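Local coordinates for protein purine nucleoside phosphorylase (Schistosoma mansoni, PDB 6B37) that probably catalyses the reversible phosphorolysis of purine nucleosides such as inosine and guanosine, giving the free base and ribose 1-phosphate, at residues A[113-118]-A[221-226]; A[193-198]-A[217-222]; A[240-245]-A[263-268]. All blocks are in the same frame, centred on the assembly; numbering follows the deposited sequence.

Contact 1: residues A[113-118]-A[221-226]. With CGD (1,3-benzothiazol-2-ol), chain H; DMS (dimethyl sulfoxide), chain D.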
loop_
_atom_site.group_PDB
_atom_site.type_symbol
_atom_site.label_atom_id
_atom_site.label_comp_id
_atom_site.label_asym_id
_atom_site.label_seq_id
_atom_site.Cartn_x
_atom_site.Cartn_y
_atom_site.Cartn_z
ATOM N N LEU A 113 -12.146 -5.489 -24.408
ATOM C CA LEU A 113 -11.272 -4.330 -24.195
ATOM C C LEU A 113 -9.823 -4.707 -24.501
ATOM O O LEU A 113 -9.299 -5.674 -23.934
ATOM C CB LEU A 113 -11.402 -3.815 -22.750
ATOM C CG LEU A 113 -10.451 -2.713 -22.258
ATOM C CD1 LEU A 113 -10.623 -1.406 -23.065
ATOM C CD2 LEU A 113 -10.678 -2.440 -20.776
ATOM N N LEU A 114 -9.185 -3.965 -25.427
ATOM C CA LEU A 114 -7.806 -4.188 -25.855
ATOM C C LEU A 114 -6.936 -3.079 -25.267
ATOM O O LEU A 114 -7.257 -1.902 -25.416
ATOM C CB LEU A 114 -7.697 -4.209 -27.402
ATOM C CG LEU A 114 -8.661 -5.109 -28.172
ATOM C CD1 LEU A 114 -8.418 -4.997 -29.672
ATOM C CD2 LEU A 114 -8.521 -6.561 -27.753
ATOM N N ILE A 115 -5.823 -3.450 -24.608
ATOM C CA ILE A 115 -4.977 -2.513 -23.857
ATOM C C ILE A 115 -3.502 -2.716 -24.214
ATOM O O ILE A 115 -3.033 -3.855 -24.294
ATOM C CB ILE A 115 -5.140 -2.689 -22.326
ATOM C CG1 ILE A 115 -6.599 -2.558 -21.911
ATOM C CG2 ILE A 115 -4.278 -1.674 -21.587
ATOM C CD1 ILE A 115 -6.855 -2.900 -20.399
ATOM N N THR A 116 -2.764 -1.610 -24.408
ATOM C CA THR A 116 -1.303 -1.657 -24.484
ATOM C C THR A 116 -0.688 -0.740 -23.425
ATOM O O THR A 116 -1.322 0.191 -22.926
ATOM C CB THR A 116 -0.758 -1.266 -25.872
ATOM O OG1 THR A 116 -1.156 0.073 -26.213
ATOM C CG2 THR A 116 -1.243 -2.248 -26.974
ATOM N N ASN A 117 0.573 -1.031 -23.079
ATOM C CA ASN A 117 1.333 -0.216 -22.133
ATOM C C ASN A 117 2.833 -0.360 -22.405
ATOM O O ASN A 117 3.258 -1.242 -23.158
ATOM C CB ASN A 117 1.017 -0.585 -20.664
ATOM C CG ASN A 117 1.384 -2.003 -20.305
ATOM O OD1 ASN A 117 2.548 -2.379 -20.386
ATOM N ND2 ASN A 117 0.411 -2.781 -19.806
ATOM N N LEU A 118 3.620 0.567 -21.846
ATOM C CA LEU A 118 5.079 0.463 -21.798
ATOM C C LEU A 118 5.514 -0.044 -20.423
ATOM O O LEU A 118 4.971 0.385 -19.394
ATOM C CB LEU A 118 5.717 1.812 -22.109
ATOM C CG LEU A 118 5.813 2.066 -23.616
ATOM C CD1 LEU A 118 5.710 3.533 -23.908
ATOM C CD2 LEU A 118 7.125 1.479 -24.136
ATOM N N MET A 221 3.102 0.949 -14.555
ATOM C CA MET A 221 2.329 1.847 -13.683
ATOM C C MET A 221 0.873 2.026 -14.106
ATOM O O MET A 221 0.223 2.988 -13.663
ATOM C CB MET A 221 2.958 3.254 -13.612
ATOM C CG MET A 221 4.383 3.335 -13.188
ATOM S SD MET A 221 5.039 5.039 -13.420
ATOM C CE MET A 221 6.781 4.686 -13.187
ATOM N N SER A 222 0.344 1.165 -14.975
ATOM C CA SER A 222 -1.014 1.336 -15.487
ATOM C C SER A 222 -1.704 -0.035 -15.526
ATOM O O SER A 222 -1.252 -1.004 -14.914
ATOM C CB SER A 222 -0.988 1.978 -16.876
ATOM O OG SER A 222 -0.499 1.046 -17.842
ATOM N N THR A 223 -2.819 -0.091 -16.261
ATOM C CA THR A 223 -3.441 -1.303 -16.801
ATOM C C THR A 223 -4.235 -2.104 -15.750
ATOM O O THR A 223 -5.439 -2.373 -15.956
ATOM C CB THR A 223 -2.387 -2.157 -17.522
ATOM O OG1 THR A 223 -1.879 -1.395 -18.629
ATOM C CG2 THR A 223 -3.008 -3.441 -18.102
ATOM N N VAL A 224 -3.627 -2.487 -14.618
ATOM C CA VAL A 224 -4.350 -3.314 -13.628
ATOM C C VAL A 224 -5.643 -2.671 -13.134
ATOM O O VAL A 224 -6.651 -3.402 -12.975
ATOM C CB VAL A 224 -3.384 -3.730 -12.499
ATOM C CG1 VAL A 224 -4.079 -4.363 -11.283
ATOM C CG2 VAL A 224 -2.352 -4.744 -13.060
ATOM N N PRO A 225 -5.724 -1.355 -12.860
ATOM C CA PRO A 225 -7.037 -0.778 -12.430
ATOM C C PRO A 225 -8.141 -0.973 -13.466
ATOM O O PRO A 225 -9.263 -1.400 -13.090
ATOM C CB PRO A 225 -6.703 0.701 -12.181
ATOM C CG PRO A 225 -5.195 0.639 -11.769
ATOM C CD PRO A 225 -4.629 -0.351 -12.746
ATOM N N GLU A 226 -7.851 -0.700 -14.748
ATOM C CA GLU A 226 -8.852 -0.880 -15.814
ATOM C C GLU A 226 -9.224 -2.346 -15.993
ATOM O O GLU A 226 -10.395 -2.662 -16.256
ATOM C CB GLU A 226 -8.354 -0.321 -17.153
ATOM C CG GLU A 226 -7.988 1.121 -17.184
ATOM C CD GLU A 226 -6.500 1.319 -16.972
ATOM O OE1 GLU A 226 -6.049 1.058 -15.873
ATOM O OE2 GLU A 226 -5.772 1.708 -17.914
HETATM C C4 CGD H . 9.338 1.504 -18.792
HETATM C C5 CGD H . 8.267 1.772 -18.313
HETATM C C6 CGD H . 7.834 1.594 -16.913
HETATM C C3 CGD H . 10.187 1.095 -18.296
HETATM C C2 CGD H . 10.257 0.812 -17.146
HETATM C C1 CGD H . 9.173 0.940 -16.156
HETATM O O CGD H . 6.841 1.050 -13.281
HETATM C C CGD H . 7.421 1.165 -14.529
HETATM S S CGD H . 6.648 1.767 -15.877
HETATM N N CGD H . 8.856 0.708 -14.661
HETATM S S DMS D . 1.680 3.650 -20.083
HETATM O O DMS D . 2.412 3.353 -21.351
HETATM C C1 DMS D . 0.094 4.378 -20.436
HETATM C C2 DMS D . 1.457 2.281 -19.016
HETATM O O HOH W 1 2.761 -0.016 -17.918
#

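Contact 2: residues A[193-198]-A[217-222]. With CGD (1,3-benzothiazol-2-ol), chain H.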
loop_
_atom_site.group_PDB
_atom_site.type_symbol
_atom_site.label_atom_id
_atom_site.label_comp_id
_atom_site.label_asym_id
_atom_site.label_seq_id
_atom_site.Cartn_x
_atom_site.Cartn_y
_atom_site.Cartn_z
ATOM N N VAL A 193 3.803 -12.391 -16.312
ATOM C CA VAL A 193 3.083 -11.802 -15.176
ATOM C C VAL A 193 3.500 -10.338 -14.996
ATOM O O VAL A 193 4.702 -10.038 -14.932
ATOM C CB VAL A 193 3.375 -12.607 -13.902
ATOM C CG1 VAL A 193 2.750 -11.939 -12.679
ATOM C CG2 VAL A 193 2.894 -14.080 -14.026
ATOM N N TYR A 194 2.506 -9.438 -14.900
ATOM C CA TYR A 194 2.688 -7.982 -14.779
ATOM C C TYR A 194 2.565 -7.511 -13.326
ATOM O O TYR A 194 1.521 -7.711 -12.696
ATOM C CB TYR A 194 1.645 -7.273 -15.627
ATOM C CG TYR A 194 1.647 -5.761 -15.686
ATOM C CD1 TYR A 194 2.194 -5.093 -16.766
ATOM C CD2 TYR A 194 1.002 -5.007 -14.721
ATOM C CE1 TYR A 194 2.145 -3.709 -16.865
ATOM C CE2 TYR A 194 0.947 -3.633 -14.820
ATOM C CZ TYR A 194 1.524 -2.982 -15.881
ATOM O OH TYR A 194 1.455 -1.621 -16.034
ATOM N N ALA A 195 3.634 -6.885 -12.812
ATOM C CA ALA A 195 3.614 -6.241 -11.501
ATOM C C ALA A 195 3.157 -4.794 -11.645
ATOM O O ALA A 195 3.724 -4.042 -12.434
ATOM C CB ALA A 195 5.011 -6.267 -10.884
ATOM N N PHE A 196 2.145 -4.394 -10.873
ATOM C CA PHE A 196 1.653 -3.009 -10.844
ATOM C C PHE A 196 2.413 -2.215 -9.776
ATOM O O PHE A 196 2.231 -2.466 -8.573
ATOM C CB PHE A 196 0.150 -3.012 -10.571
ATOM C CG PHE A 196 -0.503 -1.637 -10.501
ATOM C CD1 PHE A 196 0.037 -0.539 -11.135
ATOM C CD2 PHE A 196 -1.744 -1.484 -9.835
ATOM C CE1 PHE A 196 -0.574 0.733 -11.066
ATOM C CE2 PHE A 196 -2.356 -0.240 -9.777
ATOM C CZ PHE A 196 -1.787 0.876 -10.406
ATOM N N ASN A 197 3.332 -1.351 -10.230
ATOM C CA ASN A 197 4.017 -0.324 -9.429
ATOM C C ASN A 197 3.170 0.941 -9.466
ATOM O O ASN A 197 2.989 1.540 -10.534
ATOM C CB ASN A 197 5.413 -0.084 -10.031
ATOM C CG ASN A 197 6.106 1.174 -9.501
ATOM O OD1 ASN A 197 5.863 1.610 -8.371
ATOM N ND2 ASN A 197 6.999 1.754 -10.315
ATOM N N GLY A 198 2.650 1.376 -8.313
ATOM C CA GLY A 198 1.808 2.568 -8.326
ATOM C C GLY A 198 2.448 3.803 -8.939
ATOM O O GLY A 198 1.759 4.615 -9.585
ATOM N N ASP A 217 7.415 -10.897 -14.191
ATOM C CA ASP A 217 8.119 -10.869 -15.468
ATOM C C ASP A 217 8.317 -9.463 -16.033
ATOM O O ASP A 217 9.330 -9.214 -16.702
ATOM C CB ASP A 217 7.380 -11.736 -16.499
ATOM C CG ASP A 217 7.323 -13.207 -16.079
ATOM O OD1 ASP A 217 8.409 -13.792 -15.844
ATOM O OD2 ASP A 217 6.213 -13.776 -15.958
ATOM N N VAL A 218 7.375 -8.548 -15.774
ATOM C CA VAL A 218 7.423 -7.159 -16.224
ATOM C C VAL A 218 6.851 -6.288 -15.109
ATOM O O VAL A 218 6.140 -6.773 -14.219
ATOM C CB VAL A 218 6.653 -6.914 -17.546
ATOM C CG1 VAL A 218 7.074 -7.914 -18.634
ATOM C CG2 VAL A 218 5.147 -6.971 -17.366
ATOM N N VAL A 219 7.125 -4.980 -15.192
ATOM C CA VAL A 219 6.630 -4.006 -14.206
ATOM C C VAL A 219 6.153 -2.736 -14.919
ATOM O O VAL A 219 6.855 -2.185 -15.779
ATOM C CB VAL A 219 7.699 -3.693 -13.119
ATOM C CG1 VAL A 219 9.027 -3.202 -13.691
ATOM C CG2 VAL A 219 7.149 -2.730 -12.069
ATOM N N GLY A 220 4.965 -2.244 -14.530
ATOM C CA GLY A 220 4.419 -1.022 -15.112
ATOM C C GLY A 220 3.540 -0.252 -14.139
ATOM O O GLY A 220 3.217 -0.752 -13.056
ATOM N N MET A 221 3.102 0.949 -14.555
ATOM C CA MET A 221 2.329 1.847 -13.683
ATOM C C MET A 221 0.873 2.026 -14.106
ATOM O O MET A 221 0.223 2.988 -13.663
ATOM C CB MET A 221 2.958 3.254 -13.612
ATOM C CG MET A 221 4.383 3.335 -13.188
ATOM S SD MET A 221 5.039 5.039 -13.420
ATOM C CE MET A 221 6.781 4.686 -13.187
ATOM N N SER A 222 0.344 1.165 -14.975
ATOM C CA SER A 222 -1.014 1.336 -15.487
ATOM C C SER A 222 -1.704 -0.035 -15.526
ATOM O O SER A 222 -1.252 -1.004 -14.914
ATOM C CB SER A 222 -0.988 1.978 -16.876
ATOM O OG SER A 222 -0.499 1.046 -17.842
HETATM C C4 CGD H . 9.338 1.504 -18.792
HETATM C C5 CGD H . 8.267 1.772 -18.313
HETATM C C6 CGD H . 7.834 1.594 -16.913
HETATM C C3 CGD H . 10.187 1.095 -18.296
HETATM C C2 CGD H . 10.257 0.812 -17.146
HETATM C C1 CGD H . 9.173 0.940 -16.156
HETATM O O CGD H . 6.841 1.050 -13.281
HETATM C C CGD H . 7.421 1.165 -14.529
HETATM S S CGD H . 6.648 1.767 -15.877
HETATM N N CGD H . 8.856 0.708 -14.661
HETATM O O HOH W 1 2.761 -0.016 -17.918
HETATM O O HOH W 2 -0.438 4.590 -11.289
#

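Contact 3: residues A[240-245]-A[263-268]. With CGD (1,3-benzothiazol-2-ol), chain H.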
loop_
_atom_site.group_PDB
_atom_site.type_symbol
_atom_site.label_atom_id
_atom_site.label_comp_id
_atom_site.label_asym_id
_atom_site.label_seq_id
_atom_site.Cartn_x
_atom_site.Cartn_y
_atom_site.Cartn_z
ATOM N N VAL A 240 -1.214 -6.066 -23.624
ATOM C CA VAL A 240 0.110 -6.329 -24.196
ATOM C C VAL A 240 1.075 -5.241 -23.714
ATOM O O VAL A 240 0.774 -4.043 -23.827
ATOM C CB VAL A 240 0.072 -6.387 -25.737
ATOM C CG1 VAL A 240 1.486 -6.660 -26.322
ATOM C CG2 VAL A 240 -0.872 -7.489 -26.190
ATOM N N SER A 241 2.211 -5.656 -23.144
ATOM C CA SER A 241 3.293 -4.753 -22.741
ATOM C C SER A 241 4.376 -4.672 -23.825
ATOM O O SER A 241 4.792 -5.696 -24.385
ATOM C CB SER A 241 3.981 -5.213 -21.451
ATOM O OG SER A 241 3.158 -5.062 -20.309
ATOM N N LEU A 242 4.835 -3.450 -24.118
ATOM C CA LEU A 242 6.049 -3.217 -24.902
ATOM C C LEU A 242 7.198 -2.961 -23.932
ATOM O O LEU A 242 7.113 -2.050 -23.103
ATOM C CB LEU A 242 5.891 -2.026 -25.855
ATOM C CG LEU A 242 7.177 -1.594 -26.570
ATOM C CD1 LEU A 242 7.811 -2.699 -27.467
ATOM C CD2 LEU A 242 6.893 -0.368 -27.435
ATOM N N ILE A 243 8.247 -3.775 -24.015
ATOM C CA ILE A 243 9.356 -3.752 -23.056
ATOM C C ILE A 243 10.345 -2.665 -23.466
ATOM O O ILE A 243 10.887 -2.682 -24.575
ATOM C CB ILE A 243 10.051 -5.126 -22.979
ATOM C CG1 ILE A 243 9.059 -6.224 -22.565
ATOM C CG2 ILE A 243 11.268 -5.095 -22.040
ATOM C CD1 ILE A 243 8.270 -5.921 -21.259
ATOM N N ALA A 244 10.611 -1.724 -22.553
ATOM C CA ALA A 244 11.540 -0.635 -22.857
ATOM C C ALA A 244 12.993 -0.949 -22.496
ATOM O O ALA A 244 13.899 -0.309 -23.038
ATOM C CB ALA A 244 11.106 0.631 -22.109
ATOM N N ASN A 245 13.234 -1.898 -21.590
ATOM C CA ASN A 245 14.567 -2.139 -21.017
ATOM C C ASN A 245 14.518 -3.464 -20.265
ATOM O O ASN A 245 13.442 -4.057 -20.105
ATOM C CB ASN A 245 14.975 -1.017 -20.069
ATOM C CG ASN A 245 14.188 -1.056 -18.756
ATOM O OD1 ASN A 245 12.980 -1.236 -18.773
ATOM N ND2 ASN A 245 14.874 -0.926 -17.624
ATOM N N LEU A 263 10.218 6.531 -24.594
ATOM C CA LEU A 263 9.463 6.980 -25.765
ATOM C C LEU A 263 10.177 6.636 -27.064
ATOM O O LEU A 263 9.523 6.443 -28.096
ATOM C CB LEU A 263 9.201 8.487 -25.689
ATOM C CG LEU A 263 8.185 8.942 -24.629
ATOM C CD1 LEU A 263 7.973 10.443 -24.736
ATOM C CD2 LEU A 263 6.873 8.192 -24.779
ATOM N N ALA A 264 11.497 6.546 -27.033
ATOM C CA ALA A 264 12.232 6.180 -28.239
ATOM C C ALA A 264 11.976 4.728 -28.636
ATOM O O ALA A 264 11.914 4.411 -29.833
ATOM C CB ALA A 264 13.717 6.452 -28.021
ATOM N N VAL A 265 11.835 3.830 -27.658
ATOM C CA VAL A 265 11.449 2.449 -27.959
ATOM C C VAL A 265 10.023 2.395 -28.515
ATOM O O VAL A 265 9.746 1.671 -29.486
ATOM C CB VAL A 265 11.588 1.561 -26.705
ATOM C CG1 VAL A 265 11.157 0.113 -27.019
ATOM C CG2 VAL A 265 13.047 1.580 -26.192
ATOM N N ALA A 266 9.103 3.162 -27.931
ATOM C CA ALA A 266 7.748 3.214 -28.468
ATOM C C ALA A 266 7.744 3.630 -29.938
ATOM O O ALA A 266 7.053 3.020 -30.760
ATOM C CB ALA A 266 6.886 4.161 -27.624
ATOM N N GLU A 267 8.525 4.647 -30.304
ATOM C CA GLU A 267 8.526 5.084 -31.697
ATOM C C GLU A 267 9.088 4.007 -32.640
ATOM O O GLU A 267 8.640 3.883 -33.784
ATOM C CB GLU A 267 9.314 6.396 -31.832
ATOM C CG GLU A 267 9.023 7.142 -33.125
ATOM C CD GLU A 267 10.041 6.854 -34.201
ATOM O OE1 GLU A 267 11.235 6.731 -33.856
ATOM O OE2 GLU A 267 9.655 6.755 -35.390
ATOM N N LYS A 268 10.045 3.209 -32.164
ATOM C CA LYS A 268 10.629 2.145 -32.975
ATOM C C LYS A 268 9.614 1.045 -33.302
ATOM O O LYS A 268 9.651 0.492 -34.411
ATOM C CB LYS A 268 11.844 1.573 -32.240
ATOM C CG LYS A 268 12.520 0.374 -32.886
ATOM C CD LYS A 268 13.814 0.029 -32.136
ATOM C CE LYS A 268 14.356 -1.343 -32.522
ATOM N NZ LYS A 268 15.589 -1.699 -31.752
HETATM C C4 CGD H . 9.338 1.504 -18.792
HETATM C C5 CGD H . 8.267 1.772 -18.313
HETATM C C6 CGD H . 7.834 1.594 -16.913
HETATM C C3 CGD H . 10.187 1.095 -18.296
HETATM C C2 CGD H . 10.257 0.812 -17.146
HETATM C C1 CGD H . 9.173 0.940 -16.156
HETATM O O CGD H . 6.841 1.050 -13.281
HETATM C C CGD H . 7.421 1.165 -14.529
HETATM S S CGD H . 6.648 1.767 -15.877
HETATM N N CGD H . 8.856 0.708 -14.661
#

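Contact 1: residues A[113-118]-A[221-226]
Asn117 and Thr223 carry the polar part of this contact. The amide ND2 of Asn117 donates to OG1 of Thr223 at 2.9 Å; the bond is bent, 145° at the hydrogen, and the hydroxyl sits 22° out of the amide plane. The side chains are set roughly perpendicular, and the amide comes within range because CG of Asn117 lies between its backbone N and carbonyl carbon (chi1 62°). OD1, the other end of the amide, is bonded to Ser241, which fixes which way the group is turned.

Van der Waals contact comes from Ile115, whose side chain runs antiparallel to that of Thr223: CG2 of Ile115 lies 3.8 Å from OG1 and 4.1 Å from CG2 of Thr223, and its CD1 4.4 Å from CB of Glu226.

Dimethyl sulfoxide, probably from the crystallisation liquor, accepts a hydrogen bond at its O from N of Leu118 at 3.1 Å. A water donates to O of Leu118.

Strand 112-121 pairs with strand 236-246 and faces the start of helix 224-232. Thr223 stands at that helix's N-cap position without a side-chain capping bond; Arg86 forms a salt bridge with Glu226, and Tyr194 of strand 189-196 packs on Asn117 and Val224.

Contact 2: residues A[193-198]-A[217-222]
This is the strand pairing of a beta-alpha-beta unit, strand 189-196, helix 205-213 and strand 218-220, within the phosphorylase-superfamily fold, and its C-terminal end helps line the pocket that holds 1,3-benzothiazol-2-ol. The strands run parallel, with Tyr194 opposite Val218, Ala195 opposite Val219 and Phe196 opposite Gly220. Ala195 sits at the centre of the ladder: its N donates to O of Val218 at 2.9 Å, nearly straight at 175°, and its O receives N of Gly220. Asn197 N then bonds to O of Gly220, continuing the pairing just past the strands.

At the N-terminal end, O of Val193 accepts from both Asp217 N and Val218 N. Asp217 folds its carboxylate back, and OD2 takes N of Val193 at 2.8 Å through its anti lone pair; OD1 is bonded to Asn123.

Tyr194 stretches along the partner strand, CG anti to its backbone N (chi1 -179°). Its CD1 meets CG2 of Val218 at 3.6 Å, N of Gly220 lies over one face of the ring, and N of Ser222 donates to the hydroxyl OH of Tyr194 at 3.2 Å. A water in the ring plane also bonds to that OH. Gly220, without a side chain, leaves the tyrosine tip room to lie against its backbone. Phe196 turns its ring edge to the carbonyls of Gly220 and Met221, with CE1 3.5 Å from O of Met221.

Asn197 and Met221 extend in parallel toward the ligand. Met221 also packs on Phe161 of a neighbouring subunit. ND2 of Asn197 donates to O of the ligand at 3.1 Å, and CG of Met221 approaches that same oxygen at 3.4 Å.

Contact 3: residues A[240-245]-A[263-268]
Strand 240-245 and helix 263-268 pass each other so that the axes of these short segments come within 8.3 Å, their N-to-C directions at 131°; the backbones come nearest at Ala244 and Val265, whose CA atoms are 6.0 Å apart. No hydrogen bond joins the two, and the contact is made by a few methyl groups.

Val265 is the main contributor from the helix. Its two branches divide over successive peptides of the strand: CG1 lies 3.7 Å from O of Ile243, and CG2 lies 3.8 Å from O of Ala244. The isopropyl group thus rests on two consecutive carbonyl oxygens. CG1 sits anti to the backbone N of Val265 (chi1 179°), which spreads both methyls toward the strand.

From the strand, Leu242 points toward the helix. Its CD2 touches CA of Ala266 at 3.8 Å, and the small alanine lets the leucine methyl come close to the helix backbone. The same methyl is 4.3 Å from CG1 of Val265, the one apolar meeting between side chains here.

This is a helix laid against the central mixed sheet of the phosphorylase fold: helix 259-283 packs on the sheet at strand 236-246. Leu118, from the neighbouring strand 112-121, packs on both Leu242 and Ala266, while Ser128 touches Val265 and its hydroxyl bonds to O of Ala244.

Beyond the packing, the strand end borders the bound 1,3-benzothiazol-2-ol. The methyl CB of Ala244 is 3.9 Å from C4 of the ligand, and OD1 of Asn245 lies 3.7 Å from its C3. ND2 of Asn245 is held by Asp250 and Ser247, which fixes how the amide is turned beside the benzo ring.

In the fold
All three contacts draw on one mixed sheet and gather round the bound 1,3-benzothiazol-2-ol. The centres of contacts 1 and 2 lie about 10 Å apart, and that of contact 3 about 14 Å from each. Strand 112-121 is a sheet neighbour of both 218-220 and 236-246, so that strand lies between them in the sheet. Contacts 1 and 2 share Met221 and Ser222, in the turn between strand 218-220 and helix 224-232; contact 3 opens only after both have closed. Asn117 and Ser241 connect contacts 1 and 3, while Val218 packs on Ile243 between contacts 2 and 3. Together they bring residues far apart in sequence to the same ligand.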